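Local coordinates for malonyl CoA-acyl carrier protein transacylase (Clostridium perfringens, PDB 3PTW) that probably transfers the malonyl group from malonyl-CoA to acyl carrier protein, the step that supplies extender units for fatty acid synthesis, at residues A[121-126]-A[201-206]; A[268-273]-A[288-293]. All blocks are in the same frame, centred on the assembly; numbering follows the deposited sequence.

Contact 1: residues A[121-126]-A[201-206]; sequences QEAVAE and SMLQPA
A chi1 of -179° sets Val124 CG1 opposite the backbone N and CG2 beside it, and the two branches divide Met202 between them. Val124 CG2 takes the near end: it lies 3.9 Å from Met202 CB and 3.5 Å from Met202 O, a van der Waals approach to the carbonyl rather than a hydrogen bond. CG1 takes the far end. The Met202 chain runs out extended at chi2 and then bends at chi3 (80°), which returns its terminal methyl CE to within 3.9 Å of Val124 CG1. The two side chains cross at about a right angle, the thioether chain running past both valine methyls. Beside this pair, Ala123 CB points toward the other segment and lies 4.0 Å from both Leu203 CG and Ala206 CB.

Residues just beyond helix 106-122 here lie against the 3-10 turn, the N-cap Leu203 and the first turn of helix 204-214. Between the two segments the chain builds the antiparallel sheet of strands 129-135, 155-162, 165-169 and 188-191, the small subdomain of the acyltransferase fold, so the contact brings together the two ends of that excursion. Small residues let the backbones come close, with Ala123 CA and Ala206 CA 5.6 Å apart. No hydrogen bond links the segments; side chain meets side chain through apolar groups. Leu203 touches Met120 and Ala206 touches Phe119, both of helix 106-122, while Phe198, in a loop, also meets Leu203. Towards the outside, Pro205 adds a looser edge, its CG 4.5 Å from Ala123 O.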
loop_
_atom_site.group_PDB
_atom_site.type_symbol
_atom_site.label_atom_id
_atom_site.label_comp_id
_atom_site.label_asym_id
_atom_site.label_seq_id
_atom_site.Cartn_x
_atom_site.Cartn_y
_atom_site.Cartn_z
ATOM N N GLN A 121 -1.032 -14.561 -4.109
ATOM C CA GLN A 121 -1.006 -15.630 -3.111
ATOM C C GLN A 121 -0.710 -16.992 -3.738
ATOM O O GLN A 121 0.013 -17.801 -3.148
ATOM C CB GLN A 121 -2.319 -15.679 -2.320
ATOM C CG GLN A 121 -2.239 -16.379 -0.933
ATOM C CD GLN A 121 -1.085 -15.877 -0.047
ATOM O OE1 GLN A 121 -0.346 -16.674 0.539
ATOM N NE2 GLN A 121 -0.922 -14.565 0.037
ATOM N N GLU A 122 -1.253 -17.221 -4.933
ATOM C CA GLU A 122 -1.157 -18.511 -5.622
ATOM C C GLU A 122 0.099 -18.703 -6.480
ATOM O O GLU A 122 0.360 -19.811 -6.921
ATOM C CB GLU A 122 -2.395 -18.738 -6.496
ATOM C CG GLU A 122 -3.688 -18.931 -5.719
ATOM C CD GLU A 122 -4.897 -19.162 -6.628
ATOM O OE1 GLU A 122 -4.814 -18.851 -7.842
ATOM O OE2 GLU A 122 -5.932 -19.654 -6.124
ATOM N N ALA A 123 0.859 -17.634 -6.724
ATOM C CA ALA A 123 2.016 -17.680 -7.641
ATOM C C ALA A 123 3.061 -18.721 -7.241
ATOM O O ALA A 123 3.558 -19.471 -8.079
ATOM C CB ALA A 123 2.670 -16.298 -7.762
ATOM N N VAL A 124 3.386 -18.739 -5.947
ATOM C CA VAL A 124 4.361 -19.657 -5.372
ATOM C C VAL A 124 3.634 -20.552 -4.366
ATOM O O VAL A 124 2.776 -20.078 -3.620
ATOM C CB VAL A 124 5.492 -18.866 -4.667
ATOM C CG1 VAL A 124 6.530 -19.802 -4.069
ATOM C CG2 VAL A 124 6.155 -17.897 -5.649
ATOM N N ALA A 125 3.982 -21.836 -4.354
ATOM C CA ALA A 125 3.390 -22.801 -3.435
ATOM C C ALA A 125 3.787 -22.481 -1.991
ATOM O O ALA A 125 4.860 -21.912 -1.743
ATOM C CB ALA A 125 3.824 -24.212 -3.804
ATOM N N GLU A 126 2.908 -22.837 -1.052
ATOM C CA GLU A 126 3.115 -22.598 0.377
ATOM C C GLU A 126 4.385 -23.292 0.865
ATOM O O GLU A 126 4.622 -24.455 0.551
ATOM C CB GLU A 126 1.909 -23.106 1.167
ATOM C CG GLU A 126 1.846 -22.668 2.627
ATOM C CD GLU A 126 0.478 -22.932 3.259
ATOM O OE1 GLU A 126 -0.169 -21.951 3.694
ATOM O OE2 GLU A 126 0.044 -24.106 3.307
ATOM N N SER A 201 11.054 -11.577 -8.271
ATOM C CA SER A 201 10.865 -12.237 -9.558
ATOM C C SER A 201 10.037 -13.538 -9.486
ATOM O O SER A 201 9.515 -14.002 -10.500
ATOM C CB SER A 201 12.229 -12.514 -10.194
ATOM O OG SER A 201 12.880 -13.573 -9.506
ATOM N N MET A 202 9.909 -14.120 -8.294
ATOM C CA MET A 202 9.118 -15.347 -8.138
ATOM C C MET A 202 7.637 -15.122 -8.379
ATOM O O MET A 202 6.893 -16.077 -8.590
ATOM C CB MET A 202 9.327 -15.968 -6.753
ATOM C CG MET A 202 10.724 -16.521 -6.540
ATOM S SD MET A 202 10.996 -16.995 -4.830
ATOM C CE MET A 202 10.173 -18.598 -4.798
ATOM N N LEU A 203 7.203 -13.861 -8.331
ATOM C CA LEU A 203 5.810 -13.538 -8.611
ATOM C C LEU A 203 5.564 -13.230 -10.074
ATOM O O LEU A 203 4.530 -12.678 -10.425
ATOM C CB LEU A 203 5.304 -12.398 -7.718
ATOM C CG LEU A 203 4.331 -12.846 -6.627
ATOM C CD1 LEU A 203 5.010 -13.796 -5.645
ATOM C CD2 LEU A 203 3.727 -11.641 -5.895
ATOM N N GLN A 204 6.522 -13.585 -10.925
ATOM C CA GLN A 204 6.375 -13.440 -12.374
ATOM C C GLN A 204 5.031 -14.001 -12.880
ATOM O O GLN A 204 4.390 -13.355 -13.700
ATOM C CB GLN A 204 7.575 -14.077 -13.104
ATOM C CG GLN A 204 7.529 -14.040 -14.637
ATOM C CD GLN A 204 7.530 -12.621 -15.209
ATOM O OE1 GLN A 204 8.118 -11.696 -14.634
ATOM N NE2 GLN A 204 6.866 -12.448 -16.346
ATOM N N PRO A 205 4.587 -15.182 -12.382
ATOM C CA PRO A 205 3.307 -15.724 -12.886
ATOM C C PRO A 205 2.081 -14.895 -12.496
ATOM O O PRO A 205 1.108 -14.842 -13.255
ATOM C CB PRO A 205 3.235 -17.118 -12.247
ATOM C CG PRO A 205 4.666 -17.457 -11.902
ATOM C CD PRO A 205 5.245 -16.144 -11.475
ATOM N N ALA A 206 2.124 -14.253 -11.332
ATOM C CA ALA A 206 1.078 -13.300 -10.946
ATOM C C ALA A 206 1.095 -12.009 -11.770
ATOM O O ALA A 206 0.043 -11.420 -11.999
ATOM C CB ALA A 206 1.173 -12.974 -9.472
#

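Contact 2: residues A[268-273]-A[288-293]; sequences DTFIEI and KNVTVL
Phe270 is held to strand 291-293 by both its backbone N and its backbone O: the N donates to Thr291 O at 2.8 Å, in a nearly straight bond (170° at the hydrogen), and the O accepts from Leu293 N at 2.7 Å. Thr291 N to Asp268 O precedes these bonds and Glu272 N to Leu293 O follows them, the last donor tilted from the carbonyl plane. Four bonds thus alternate in direction between strands whose axes run 13° apart. CA-H groups of Thr269, Val292 and Ile271 add short contacts to the carbonyl oxygens of Thr291, Phe270 and Leu293.

The side chains sort onto two faces. On one, Thr269 and Thr291 stand side by side with methyl CG2 of Thr269 3.9 Å from Thr291 CB. Ile271 and Leu293 repeat the arrangement, with Ile271 CD1 3.7 Å from Leu293 CD1. The Ile271 methyl gets there because chi2 (-90°) swings it towards the neighbouring strand. On the other face, the Phe270 ring offers its edge to Val290, whose CG2 lies 3.9 Å from Phe270 CD2, near the ring plane.

Further out, helix 298-315 covers the Thr269, Thr291 and Leu293 face through Lys307, Thr304 and Met311, whereas Val283 of helix 278-286 and Ile259, Met262 and Ile263 of helix 255-264 pack against Phe270. The carboxylate of Glu272 accepts from the backbone N atoms of Leu279 and Ser280, tying the strand to the start of helix 278-286. Asn287 OD1 accepts from the backbone N atoms of Asn289 and Val290, fixing the turn into the second strand. Strand 269-273, helix 278-286 and strand 291-295 form a parallel beta-alpha-beta unit at the edge of the sheet of the acyltransferase domain.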
loop_
_atom_site.group_PDB
_atom_site.type_symbol
_atom_site.label_atom_id
_atom_site.label_comp_id
_atom_site.label_asym_id
_atom_site.label_seq_id
_atom_site.Cartn_x
_atom_site.Cartn_y
_atom_site.Cartn_z
ATOM N N ASP A 268 3.858 19.085 2.802
ATOM C CA ASP A 268 4.344 19.286 4.152
ATOM C C ASP A 268 3.391 18.646 5.164
ATOM O O ASP A 268 3.667 18.641 6.365
ATOM C CB ASP A 268 4.548 20.786 4.435
ATOM C CG ASP A 268 3.259 21.588 4.349
ATOM O OD1 ASP A 268 2.178 21.001 4.126
ATOM O OD2 ASP A 268 3.326 22.825 4.513
ATOM N N THR A 269 2.289 18.088 4.662
ATOM C CA THR A 269 1.271 17.467 5.505
ATOM C C THR A 269 0.790 16.149 4.884
ATOM O O THR A 269 0.210 16.134 3.806
ATOM C CB THR A 269 0.081 18.426 5.752
ATOM O OG1 THR A 269 0.573 19.743 6.038
ATOM C CG2 THR A 269 -0.791 17.950 6.913
ATOM N N PHE A 270 1.079 15.045 5.563
ATOM C CA PHE A 270 0.687 13.721 5.106
ATOM C C PHE A 270 -0.512 13.227 5.887
ATOM O O PHE A 270 -0.538 13.288 7.115
ATOM C CB PHE A 270 1.837 12.733 5.249
ATOM C CG PHE A 270 2.957 12.978 4.296
ATOM C CD1 PHE A 270 2.952 12.393 3.033
ATOM C CD2 PHE A 270 4.014 13.806 4.646
ATOM C CE1 PHE A 270 4.002 12.612 2.140
ATOM C CE2 PHE A 270 5.075 14.034 3.752
ATOM C CZ PHE A 270 5.064 13.432 2.505
ATOM N N ILE A 271 -1.515 12.770 5.153
ATOM C CA ILE A 271 -2.694 12.170 5.751
ATOM C C ILE A 271 -2.758 10.720 5.295
ATOM O O ILE A 271 -3.011 10.457 4.114
ATOM C CB ILE A 271 -4.000 12.862 5.309
ATOM C CG1 ILE A 271 -3.856 14.393 5.310
ATOM C CG2 ILE A 271 -5.188 12.332 6.133
ATOM C CD1 ILE A 271 -4.201 15.087 6.603
ATOM N N GLU A 272 -2.525 9.797 6.231
ATOM C CA GLU A 272 -2.718 8.374 5.988
ATOM C C GLU A 272 -4.212 8.063 6.037
ATOM O O GLU A 272 -4.886 8.402 6.990
ATOM C CB GLU A 272 -1.946 7.541 7.013
ATOM C CG GLU A 272 -2.174 6.031 6.942
ATOM C CD GLU A 272 -1.076 5.253 7.658
ATOM O OE1 GLU A 272 -0.502 5.804 8.625
ATOM O OE2 GLU A 272 -0.780 4.090 7.262
ATOM N N ILE A 273 -4.719 7.438 4.986
ATOM C CA ILE A 273 -6.146 7.171 4.862
ATOM C C ILE A 273 -6.389 5.677 4.761
ATOM O O ILE A 273 -5.854 5.008 3.873
ATOM C CB ILE A 273 -6.743 7.902 3.645
ATOM C CG1 ILE A 273 -6.677 9.422 3.866
ATOM C CG2 ILE A 273 -8.182 7.418 3.359
ATOM C CD1 ILE A 273 -6.968 10.247 2.615
ATOM N N LYS A 288 11.318 14.117 10.027
ATOM C CA LYS A 288 10.763 14.384 11.348
ATOM C C LYS A 288 10.017 15.720 11.432
ATOM O O LYS A 288 9.391 16.018 12.458
ATOM C CB LYS A 288 11.891 14.348 12.387
ATOM C CG LYS A 288 11.521 13.725 13.727
ATOM C CD LYS A 288 12.759 13.558 14.631
ATOM C CE LYS A 288 13.724 12.485 14.095
ATOM N NZ LYS A 288 15.091 12.618 14.680
ATOM N N ASN A 289 10.076 16.512 10.362
ATOM C CA ASN A 289 9.568 17.891 10.380
ATOM C C ASN A 289 8.171 18.075 9.821
ATOM O O ASN A 289 7.415 18.912 10.304
ATOM C CB ASN A 289 10.535 18.826 9.653
ATOM C CG ASN A 289 11.894 18.855 10.296
ATOM O OD1 ASN A 289 12.910 18.680 9.626
ATOM N ND2 ASN A 289 11.926 19.053 11.610
ATOM N N VAL A 290 7.834 17.296 8.800
ATOM C CA VAL A 290 6.514 17.360 8.178
ATOM C C VAL A 290 5.418 16.940 9.156
ATOM O O VAL A 290 5.656 16.143 10.074
ATOM C CB VAL A 290 6.444 16.495 6.894
ATOM C CG1 VAL A 290 7.495 16.950 5.895
ATOM C CG2 VAL A 290 6.621 15.012 7.219
ATOM N N THR A 291 4.223 17.475 8.946
ATOM C CA THR A 291 3.075 17.083 9.728
ATOM C C THR A 291 2.526 15.755 9.197
ATOM O O THR A 291 2.355 15.557 7.988
ATOM C CB THR A 291 1.993 18.165 9.704
ATOM O OG1 THR A 291 2.561 19.415 10.129
ATOM C CG2 THR A 291 0.848 17.792 10.621
ATOM N N VAL A 292 2.257 14.846 10.119
ATOM C CA VAL A 292 1.789 13.536 9.763
ATOM C C VAL A 292 0.496 13.286 10.525
ATOM O O VAL A 292 0.457 13.437 11.747
ATOM C CB VAL A 292 2.850 12.460 10.094
ATOM C CG1 VAL A 292 2.250 11.075 9.977
ATOM C CG2 VAL A 292 4.052 12.585 9.174
ATOM N N LEU A 293 -0.560 12.938 9.787
ATOM C CA LEU A 293 -1.867 12.655 10.362
ATOM C C LEU A 293 -2.437 11.383 9.760
ATOM O O LEU A 293 -1.895 10.857 8.781
ATOM C CB LEU A 293 -2.829 13.834 10.134
ATOM C CG LEU A 293 -2.371 15.222 10.593
ATOM C CD1 LEU A 293 -3.255 16.306 9.982
ATOM C CD2 LEU A 293 -2.335 15.343 12.125
#

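Contacts 1 and 2 lie on opposite sides of the chain's centre, their own centres 34 Å apart, and share no helix or strand. Both are partly buried, but contact 2 has the larger share of buried residues and the larger interface, 387 Å² against 235 Å². Their chemistry follows their place in the fold. Contact 2 joins neighbouring strands separated by one short crossover; main-chain hydrogen bonds define its register, and side chains on both faces pack alongside. Contact 1 brings together helix ends 75 residues apart in sequence, with the four-stranded antiparallel sheet formed in between, and relies on methyl groups fitted together without any hydrogen bond.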